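Local coordinates for protein separin (Saccharomyces cerevisiae, PDB 5U1T) that cleaves the cohesin subunit MCD1/SCC1 as a caspase-like cysteine protease, releasing sister chromatids at the onset of anaphase, at residues Leu62-His66 with Asn498-Met503; Leu911-Ile917 with Lys929-Arg934; Asn1036-Ser1040 with Leu1075-Pro1080. One frame throughout, in Å; residues are numbered along the deposited sequence.

Contact 1 stands apart; contacts 2 and 3 are near neighbours. Contact 1 sits in the N-terminal helical region, about 66 Å from contact 2 and 74 Å from contact 3, centre to centre, on the opposite side of the chain's centre. It is the most buried, and its polar groups cluster round a helix start. Contacts 2 and 3 are partly buried, have centres about 20 Å apart and touch where I932 packs on E1038. Contact 2 is mainly polar, with asparagine amides and an arginine gripping a turn. Contact 3 is mainly apolar packing of two helix starts, with a single hydrogen bond.

Contact 1 of 3, residues Leu62-His66 with Asn498-Met503; sequences LKSHH and NSSEIM
S500 OG is gripped from two sides of the contact. H66 NE2 lies 2.8 Å from S500 OG, in a hydrogen bond whose donor is not settled. The backbone N of M503 donates to S500 OG at 2.9 Å, nearly straight at 164°. S500 OG sits between its own backbone N and carbonyl carbon (chi1 64°), which turns it back over the first turn of helix 501-509. The oxygen meets the H66 ring at its edge. I502 lies over one face of this ring, and its CB makes a CH-pi contact 4.2 Å from the H66 ring centroid. The side chains of V473 and W68 also touch H66. Replacing H66 by an alanine removes the ring, which would probably cost S500 OG its imidazole mate and open a gap beside I502.

S500 is the N-cap of helix 501-509, and its bond to M503 N is the capping bond. In this N-terminal helical region the end of helix 48-64 meets the start of helix 501-509. S64 supplies both its carbonyl and its hydroxyl to E501 N, but both bonds are weak.

H65 and E501 meet mainly through water: one water bridges H65 NE2 and E501 OE2, at 2.9 Å from each. The ring and carboxylate planes are 29° apart. H65 ND1 is bonded to L550 O, and E501 OE1 to S522, S525 and H551, so both groups are held from outside as well. Away from the cap, K63 bends at chi3 and chi4 to bring K63 NZ 3.0 Å from N498 OD1, nearly in line with the C=O bond.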
loop_
_atom_site.group_PDB
_atom_site.type_symbol
_atom_site.label_atom_id
_atom_site.label_comp_id
_atom_site.label_asym_id
_atom_site.label_seq_id
_atom_site.Cartn_x
_atom_site.Cartn_y
_atom_site.Cartn_z
ATOM N N LEU A 62 39.913 22.698 7.343
ATOM C CA LEU A 62 39.627 22.030 8.594
ATOM C C LEU A 62 38.292 22.472 9.157
ATOM O O LEU A 62 37.548 21.685 9.736
ATOM C CB LEU A 62 40.753 22.302 9.591
ATOM C CG LEU A 62 41.987 21.485 9.237
ATOM C CD1 LEU A 62 43.123 21.814 10.176
ATOM C CD2 LEU A 62 41.642 20.012 9.283
ATOM N N LYS A 63 38.009 23.750 8.980
ATOM C CA LYS A 63 36.786 24.346 9.452
ATOM C C LYS A 63 35.650 23.832 8.605
ATOM O O LYS A 63 34.556 23.559 9.104
ATOM C CB LYS A 63 36.871 25.866 9.362
ATOM C CG LYS A 63 35.750 26.587 10.027
ATOM C CD LYS A 63 36.179 27.983 10.408
ATOM C CE LYS A 63 36.289 28.905 9.188
ATOM N NZ LYS A 63 34.965 29.462 8.779
ATOM N N SER A 64 35.910 23.700 7.312
ATOM C CA SER A 64 34.853 23.344 6.399
ATOM C C SER A 64 34.446 21.886 6.555
ATOM O O SER A 64 33.287 21.546 6.328
ATOM C CB SER A 64 35.270 23.608 4.973
ATOM O OG SER A 64 34.173 23.399 4.118
ATOM N N HIS A 65 35.392 21.032 6.941
ATOM C CA HIS A 65 35.118 19.606 7.039
ATOM C C HIS A 65 34.908 19.177 8.474
ATOM O O HIS A 65 35.075 18.016 8.794
ATOM C CB HIS A 65 36.261 18.789 6.425
ATOM C CG HIS A 65 36.501 19.081 4.976
ATOM N ND1 HIS A 65 37.461 18.423 4.236
ATOM C CD2 HIS A 65 35.906 19.954 4.127
ATOM C CE1 HIS A 65 37.449 18.885 2.994
ATOM N NE2 HIS A 65 36.507 19.808 2.902
ATOM N N HIS A 66 34.594 20.146 9.332
ATOM C CA HIS A 66 34.377 19.933 10.772
ATOM C C HIS A 66 35.488 19.173 11.534
ATOM O O HIS A 66 35.241 18.607 12.586
ATOM C CB HIS A 66 33.028 19.218 10.970
ATOM C CG HIS A 66 31.842 20.105 10.743
ATOM N ND1 HIS A 66 30.741 20.106 11.574
ATOM C CD2 HIS A 66 31.604 21.047 9.803
ATOM C CE1 HIS A 66 29.874 21.009 11.149
ATOM N NE2 HIS A 66 30.379 21.592 10.078
ATOM N N ASN A 498 30.333 32.308 6.238
ATOM C CA ASN A 498 30.897 31.716 7.427
ATOM C C ASN A 498 30.182 30.474 7.907
ATOM O O ASN A 498 29.761 30.379 9.027
ATOM C CB ASN A 498 31.082 32.752 8.538
ATOM C CG ASN A 498 31.927 32.253 9.689
ATOM O OD1 ASN A 498 32.805 31.452 9.508
ATOM N ND2 ASN A 498 31.659 32.720 10.864
ATOM N N SER A 499 30.034 29.520 7.015
ATOM C CA SER A 499 29.445 28.228 7.366
ATOM C C SER A 499 30.203 27.126 6.649
ATOM O O SER A 499 30.841 27.375 5.615
ATOM C CB SER A 499 27.957 28.179 7.010
ATOM O OG SER A 499 27.757 28.481 5.639
ATOM N N SER A 500 30.129 25.911 7.188
ATOM C CA SER A 500 30.819 24.770 6.617
ATOM C C SER A 500 30.161 24.200 5.378
ATOM O O SER A 500 29.030 24.525 5.020
ATOM C CB SER A 500 30.911 23.658 7.643
ATOM O OG SER A 500 29.611 23.215 7.954
ATOM N N GLU A 501 30.912 23.321 4.737
ATOM C CA GLU A 501 30.441 22.508 3.640
ATOM C C GLU A 501 29.315 21.611 4.120
ATOM O O GLU A 501 28.273 21.500 3.482
ATOM C CB GLU A 501 31.587 21.669 3.103
ATOM C CG GLU A 501 31.217 20.807 1.978
ATOM C CD GLU A 501 32.388 20.010 1.463
ATOM O OE1 GLU A 501 32.644 18.895 1.975
ATOM O OE2 GLU A 501 33.056 20.515 0.537
ATOM N N ILE A 502 29.542 20.969 5.258
ATOM C CA ILE A 502 28.575 20.057 5.832
ATOM C C ILE A 502 27.234 20.761 6.137
ATOM O O ILE A 502 26.151 20.263 5.772
ATOM C CB ILE A 502 29.167 19.403 7.090
ATOM C CG1 ILE A 502 30.582 18.907 6.770
ATOM C CG2 ILE A 502 28.277 18.283 7.577
ATOM C CD1 ILE A 502 31.104 17.816 7.679
ATOM N N MET A 503 27.303 21.924 6.774
ATOM C CA MET A 503 26.104 22.692 7.063
ATOM C C MET A 503 25.322 23.039 5.802
ATOM O O MET A 503 24.086 22.978 5.804
ATOM C CB MET A 503 26.453 23.982 7.806
ATOM C CG MET A 503 26.879 23.766 9.226
ATOM S SD MET A 503 27.444 25.301 9.992
ATOM C CE MET A 503 25.912 26.248 10.124
HETATM O O HOH W 1 35.937 20.232 0.130
#

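Contact 2 of 3, residues Leu911-Ile917 with Lys929-Arg934; sequences LHLGKDI and KNVINR
A Schellman motif ends helix 905-912, and the chain that leaves it runs against helix 927-946, whose side chains N930, N933 and R934 hold it. G914 has the positive phi of the motif, 102°. N933 reaches across the turn with its amide. Its ND2 donates to L911 O at 2.9 Å and to K915 O at 2.7 Å, so one NH2 group ties the last helical turn to the chain beyond it. Both oxygens lie close to the N933 amide plane. The first is met on a lone pair, the second from above its carbonyl plane.

The N930 amide pairs with both backbone groups of I917. N930 OD1 accepts from I917 N at 2.7 Å, and N930 ND2 donates to I917 O at 3.3 Å. N930 CG stands anti to the backbone N (chi1 -163°), which carries the amide out to I917.

R934 forms a salt bridge with D916, its NE 3.1 Å from D916 OD1. The two groups are turned almost square to each other, with their planes 89° apart. The oxygen lies at the guanidinium edge, and the arginine comes in from above the carboxylate plane. Each has a further partner: D916 OD2 bonds to N937, and R934 NH1 pairs with D919. These probably help fix how both groups are turned. K929 CD touches L911 CB at 3.8 Å. K929 CE meets the edge of the H912 ring, 3.4 Å from H912 CD2.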
loop_
_atom_site.group_PDB
_atom_site.type_symbol
_atom_site.label_atom_id
_atom_site.label_comp_id
_atom_site.label_asym_id
_atom_site.label_seq_id
_atom_site.Cartn_x
_atom_site.Cartn_y
_atom_site.Cartn_z
ATOM N N LEU A 911 -0.969 -27.650 0.350
ATOM C CA LEU A 911 -2.344 -27.350 -0.037
ATOM C C LEU A 911 -2.493 -26.772 -1.456
ATOM O O LEU A 911 -3.447 -27.108 -2.131
ATOM C CB LEU A 911 -2.992 -26.389 0.963
ATOM C CG LEU A 911 -2.981 -26.800 2.428
ATOM C CD1 LEU A 911 -3.949 -25.969 3.245
ATOM C CD2 LEU A 911 -3.298 -28.266 2.562
ATOM N N HIS A 912 -1.588 -25.914 -1.924
ATOM C CA HIS A 912 -1.739 -25.401 -3.294
ATOM C C HIS A 912 -1.409 -26.463 -4.334
ATOM O O HIS A 912 -1.832 -26.379 -5.486
ATOM C CB HIS A 912 -0.861 -24.173 -3.553
ATOM C CG HIS A 912 -1.332 -22.938 -2.861
ATOM N ND1 HIS A 912 -0.467 -21.967 -2.406
ATOM C CD2 HIS A 912 -2.575 -22.521 -2.527
ATOM C CE1 HIS A 912 -1.157 -21.005 -1.815
ATOM N NE2 HIS A 912 -2.438 -21.317 -1.878
ATOM N N LEU A 913 -0.633 -27.452 -3.931
ATOM C CA LEU A 913 -0.197 -28.477 -4.858
ATOM C C LEU A 913 -1.132 -29.684 -4.834
ATOM O O LEU A 913 -0.872 -30.701 -5.495
ATOM C CB LEU A 913 1.232 -28.903 -4.534
ATOM C CG LEU A 913 2.331 -27.889 -4.855
ATOM C CD1 LEU A 913 3.609 -28.364 -4.222
ATOM C CD2 LEU A 913 2.513 -27.714 -6.357
ATOM N N GLY A 914 -2.223 -29.560 -4.079
ATOM C CA GLY A 914 -3.279 -30.553 -4.094
ATOM C C GLY A 914 -3.273 -31.500 -2.910
ATOM O O GLY A 914 -4.287 -32.109 -2.623
ATOM N N LYS A 915 -2.136 -31.636 -2.230
ATOM C CA LYS A 915 -2.053 -32.470 -1.036
ATOM C C LYS A 915 -3.048 -32.024 0.023
ATOM O O LYS A 915 -3.426 -30.847 0.075
ATOM C CB LYS A 915 -0.658 -32.428 -0.435
ATOM C CG LYS A 915 0.389 -33.058 -1.287
ATOM C CD LYS A 915 1.755 -32.973 -0.667
ATOM C CE LYS A 915 2.747 -33.661 -1.592
ATOM N NZ LYS A 915 4.125 -33.577 -1.021
ATOM N N ASP A 916 -3.487 -32.966 0.853
ATOM C CA ASP A 916 -4.183 -32.608 2.074
ATOM C C ASP A 916 -3.265 -33.012 3.196
ATOM O O ASP A 916 -2.530 -33.979 3.081
ATOM C CB ASP A 916 -5.545 -33.291 2.200
ATOM C CG ASP A 916 -5.448 -34.823 2.289
ATOM O OD1 ASP A 916 -5.339 -35.359 3.416
ATOM O OD2 ASP A 916 -5.498 -35.478 1.227
ATOM N N ILE A 917 -3.282 -32.254 4.275
ATOM C CA ILE A 917 -2.314 -32.473 5.319
ATOM C C ILE A 917 -3.023 -32.992 6.539
ATOM O O ILE A 917 -4.256 -33.102 6.572
ATOM C CB ILE A 917 -1.527 -31.176 5.670
ATOM C CG1 ILE A 917 -2.442 -30.109 6.291
ATOM C CG2 ILE A 917 -0.816 -30.617 4.430
ATOM C CD1 ILE A 917 -1.900 -28.668 6.145
ATOM N N LYS A 929 -9.548 -25.739 2.524
ATOM C CA LYS A 929 -8.777 -26.117 1.343
ATOM C C LYS A 929 -8.308 -27.531 1.593
ATOM O O LYS A 929 -8.262 -28.354 0.688
ATOM C CB LYS A 929 -7.584 -25.175 1.080
ATOM C CG LYS A 929 -6.919 -25.369 -0.300
ATOM C CD LYS A 929 -5.799 -24.338 -0.562
ATOM C CE LYS A 929 -5.685 -23.884 -2.054
ATOM N NZ LYS A 929 -6.544 -22.681 -2.457
ATOM N N ASN A 930 -7.985 -27.804 2.849
ATOM C CA ASN A 930 -7.492 -29.110 3.253
ATOM C C ASN A 930 -8.483 -30.232 2.900
ATOM O O ASN A 930 -8.139 -31.171 2.170
ATOM C CB ASN A 930 -7.189 -29.113 4.756
ATOM C CG ASN A 930 -6.304 -30.267 5.171
ATOM O OD1 ASN A 930 -5.557 -30.816 4.363
ATOM N ND2 ASN A 930 -6.381 -30.640 6.437
ATOM N N VAL A 931 -9.710 -30.117 3.409
ATOM C CA VAL A 931 -10.742 -31.130 3.183
ATOM C C VAL A 931 -11.093 -31.280 1.699
ATOM O O VAL A 931 -11.212 -32.391 1.199
ATOM C CB VAL A 931 -12.020 -30.813 3.976
ATOM C CG1 VAL A 931 -13.131 -31.794 3.612
ATOM C CG2 VAL A 931 -11.732 -30.859 5.464
ATOM N N ILE A 932 -11.242 -30.162 1.001
ATOM C CA ILE A 932 -11.483 -30.183 -0.436
ATOM C C ILE A 932 -10.411 -30.981 -1.153
ATOM O O ILE A 932 -10.693 -31.759 -2.049
ATOM C CB ILE A 932 -11.542 -28.754 -1.008
ATOM C CG1 ILE A 932 -12.906 -28.178 -0.717
ATOM C CG2 ILE A 932 -11.356 -28.744 -2.516
ATOM C CD1 ILE A 932 -13.998 -29.095 -1.238
ATOM N N ASN A 933 -9.169 -30.785 -0.746
ATOM C CA ASN A 933 -8.093 -31.548 -1.325
ATOM C C ASN A 933 -8.209 -33.020 -0.974
ATOM O O ASN A 933 -7.918 -33.879 -1.797
ATOM C CB ASN A 933 -6.757 -30.997 -0.859
ATOM C CG ASN A 933 -6.329 -29.796 -1.654
ATOM O OD1 ASN A 933 -7.094 -29.275 -2.469
ATOM N ND2 ASN A 933 -5.100 -29.345 -1.429
ATOM N N ARG A 934 -8.622 -33.295 0.259
ATOM C CA ARG A 934 -8.722 -34.660 0.754
ATOM C C ARG A 934 -9.745 -35.437 -0.063
ATOM O O ARG A 934 -9.461 -36.536 -0.539
ATOM C CB ARG A 934 -9.089 -34.657 2.237
ATOM C CG ARG A 934 -9.347 -36.022 2.823
ATOM C CD ARG A 934 -9.374 -35.947 4.331
ATOM N NE ARG A 934 -8.086 -35.486 4.817
ATOM C CZ ARG A 934 -7.917 -34.737 5.905
ATOM N NH1 ARG A 934 -6.697 -34.348 6.272
ATOM N NH2 ARG A 934 -8.977 -34.377 6.626
#

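Contact 3 of 3, residues Asn1036-Ser1040 with Leu1075-Pro1080; sequences NHELS and LPRHMP
Two antiparallel helix starts pack here, 1036-1054 and 1075-1088, with segment axes 163° apart and 9.1 Å at closest approach. L1039 and P1076 carry the apolar part. The two cross at about a right angle, and L1039 CG lies 3.7 Å from P1076 CG. A chi1 of 179° swings the L1039 branches away from its own N and across to the other helix. L1039 CD2 then meets L1075 CB at 3.8 Å, again with the side chains crossing near a right angle. M1079 CG is a looser neighbour of the same methyl. P1076 also leans on the backbone of S1040, where the two segments have their nearest CA atoms.

N1036 takes the polar side. Its ND2 donates to P1076 O at 3.2 Å, with an N-H...O angle of 165°. The oxygen lies in the N1036 amide plane, and the donor sits in the carbonyl plane, on a lone pair. P1080 crosses the N1036 side chain at about a right angle. A proline has no N-H to give, and helix 1075-1088 is kinked where P1080 N lacks a bond to the turn before. The carbonyl of P1076 is thus taken by N1036 in place of that missing backbone donor. E1509 touches both N1036 and P1080 from outside. On its other branch the N1036 amide packs OD1 3.6 Å from M1079 CB.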
loop_
_atom_site.group_PDB
_atom_site.type_symbol
_atom_site.label_atom_id
_atom_site.label_comp_id
_atom_site.label_asym_id
_atom_site.label_seq_id
_atom_site.Cartn_x
_atom_site.Cartn_y
_atom_site.Cartn_z
ATOM N N ASN A 1036 -17.800 -21.592 -7.201
ATOM C CA ASN A 1036 -18.798 -22.234 -8.029
ATOM C C ASN A 1036 -18.266 -23.416 -8.830
ATOM O O ASN A 1036 -18.946 -24.436 -8.936
ATOM C CB ASN A 1036 -19.437 -21.230 -8.977
ATOM C CG ASN A 1036 -20.837 -21.653 -9.398
ATOM O OD1 ASN A 1036 -21.745 -21.742 -8.563
ATOM N ND2 ASN A 1036 -21.013 -21.929 -10.693
ATOM N N HIS A 1037 -17.057 -23.307 -9.366
ATOM C CA HIS A 1037 -16.528 -24.392 -10.173
ATOM C C HIS A 1037 -16.237 -25.638 -9.318
ATOM O O HIS A 1037 -16.290 -26.762 -9.808
ATOM C CB HIS A 1037 -15.277 -23.945 -10.923
ATOM C CG HIS A 1037 -14.580 -25.051 -11.653
ATOM N ND1 HIS A 1037 -14.986 -25.496 -12.897
ATOM C CD2 HIS A 1037 -13.512 -25.810 -11.312
ATOM C CE1 HIS A 1037 -14.196 -26.481 -13.285
ATOM N NE2 HIS A 1037 -13.285 -26.681 -12.348
ATOM N N GLU A 1038 -15.934 -25.428 -8.038
ATOM C CA GLU A 1038 -15.727 -26.533 -7.116
ATOM C C GLU A 1038 -17.072 -27.123 -6.675
ATOM O O GLU A 1038 -17.184 -28.334 -6.448
ATOM C CB GLU A 1038 -14.917 -26.086 -5.891
ATOM C CG GLU A 1038 -14.577 -27.224 -4.927
ATOM C CD GLU A 1038 -13.737 -28.328 -5.579
ATOM O OE1 GLU A 1038 -13.011 -28.031 -6.551
ATOM O OE2 GLU A 1038 -13.804 -29.497 -5.134
ATOM N N LEU A 1039 -18.080 -26.262 -6.542
ATOM C CA LEU A 1039 -19.418 -26.701 -6.168
ATOM C C LEU A 1039 -19.952 -27.600 -7.261
ATOM O O LEU A 1039 -20.717 -28.503 -7.013
ATOM C CB LEU A 1039 -20.358 -25.513 -5.946
ATOM C CG LEU A 1039 -21.804 -25.852 -5.580
ATOM C CD1 LEU A 1039 -21.899 -26.575 -4.243
ATOM C CD2 LEU A 1039 -22.696 -24.606 -5.597
ATOM N N SER A 1040 -19.512 -27.339 -8.479
ATOM C CA SER A 1040 -19.901 -28.099 -9.640
ATOM C C SER A 1040 -19.308 -29.513 -9.602
ATOM O O SER A 1040 -20.030 -30.517 -9.758
ATOM C CB SER A 1040 -19.463 -27.335 -10.884
ATOM O OG SER A 1040 -19.435 -28.152 -12.034
ATOM N N LEU A 1075 -27.742 -26.226 -7.617
ATOM C CA LEU A 1075 -27.016 -25.151 -6.945
ATOM C C LEU A 1075 -26.017 -24.432 -7.861
ATOM O O LEU A 1075 -26.136 -23.227 -8.061
ATOM C CB LEU A 1075 -26.292 -25.684 -5.708
ATOM C CG LEU A 1075 -26.839 -25.204 -4.370
ATOM C CD1 LEU A 1075 -25.746 -25.260 -3.311
ATOM C CD2 LEU A 1075 -27.428 -23.803 -4.471
ATOM N N PRO A 1076 -25.054 -25.163 -8.457
ATOM C CA PRO A 1076 -24.078 -24.429 -9.265
ATOM C C PRO A 1076 -24.664 -23.851 -10.544
ATOM O O PRO A 1076 -23.970 -23.116 -11.227
ATOM C CB PRO A 1076 -23.042 -25.491 -9.617
ATOM C CG PRO A 1076 -23.432 -26.710 -8.837
ATOM C CD PRO A 1076 -24.875 -26.611 -8.614
ATOM N N ARG A 1077 -25.889 -24.224 -10.897
ATOM C CA ARG A 1077 -26.546 -23.615 -12.043
ATOM C C ARG A 1077 -27.180 -22.284 -11.633
ATOM O O ARG A 1077 -27.198 -21.324 -12.396
ATOM C CB ARG A 1077 -27.608 -24.558 -12.628
ATOM C CG ARG A 1077 -27.031 -25.723 -13.420
ATOM C CD ARG A 1077 -28.096 -26.482 -14.174
ATOM N NE ARG A 1077 -29.059 -27.152 -13.303
ATOM C CZ ARG A 1077 -29.198 -28.475 -13.220
ATOM N NH1 ARG A 1077 -28.417 -29.275 -13.943
ATOM N NH2 ARG A 1077 -30.115 -29.000 -12.412
ATOM N N HIS A 1078 -27.675 -22.252 -10.401
ATOM C CA HIS A 1078 -28.434 -21.149 -9.858
ATOM C C HIS A 1078 -27.547 -20.019 -9.271
ATOM O O HIS A 1078 -27.790 -18.834 -9.525
ATOM C CB HIS A 1078 -29.383 -21.707 -8.794
ATOM C CG HIS A 1078 -30.086 -20.661 -7.990
ATOM N ND1 HIS A 1078 -31.038 -19.826 -8.530
ATOM C CD2 HIS A 1078 -29.984 -20.327 -6.682
ATOM C CE1 HIS A 1078 -31.488 -19.014 -7.587
ATOM N NE2 HIS A 1078 -30.870 -19.302 -6.456
ATOM N N MET A 1079 -26.530 -20.403 -8.490
ATOM C CA MET A 1079 -25.669 -19.471 -7.768
ATOM C C MET A 1079 -25.008 -18.396 -8.650
ATOM O O MET A 1079 -24.981 -17.245 -8.270
ATOM C CB MET A 1079 -24.593 -20.237 -7.001
ATOM C CG MET A 1079 -25.103 -21.028 -5.815
ATOM S SD MET A 1079 -26.234 -20.119 -4.739
ATOM C CE MET A 1079 -25.155 -19.455 -3.467
ATOM N N PRO A 1080 -24.473 -18.756 -9.825
ATOM C CA PRO A 1080 -23.933 -17.649 -10.618
ATOM C C PRO A 1080 -24.997 -16.653 -11.068
ATOM O O PRO A 1080 -24.723 -15.466 -11.114
ATOM C CB PRO A 1080 -23.329 -18.348 -11.835
ATOM C CG PRO A 1080 -23.188 -19.768 -11.446
ATOM C CD PRO A 1080 -24.264 -20.052 -10.486
#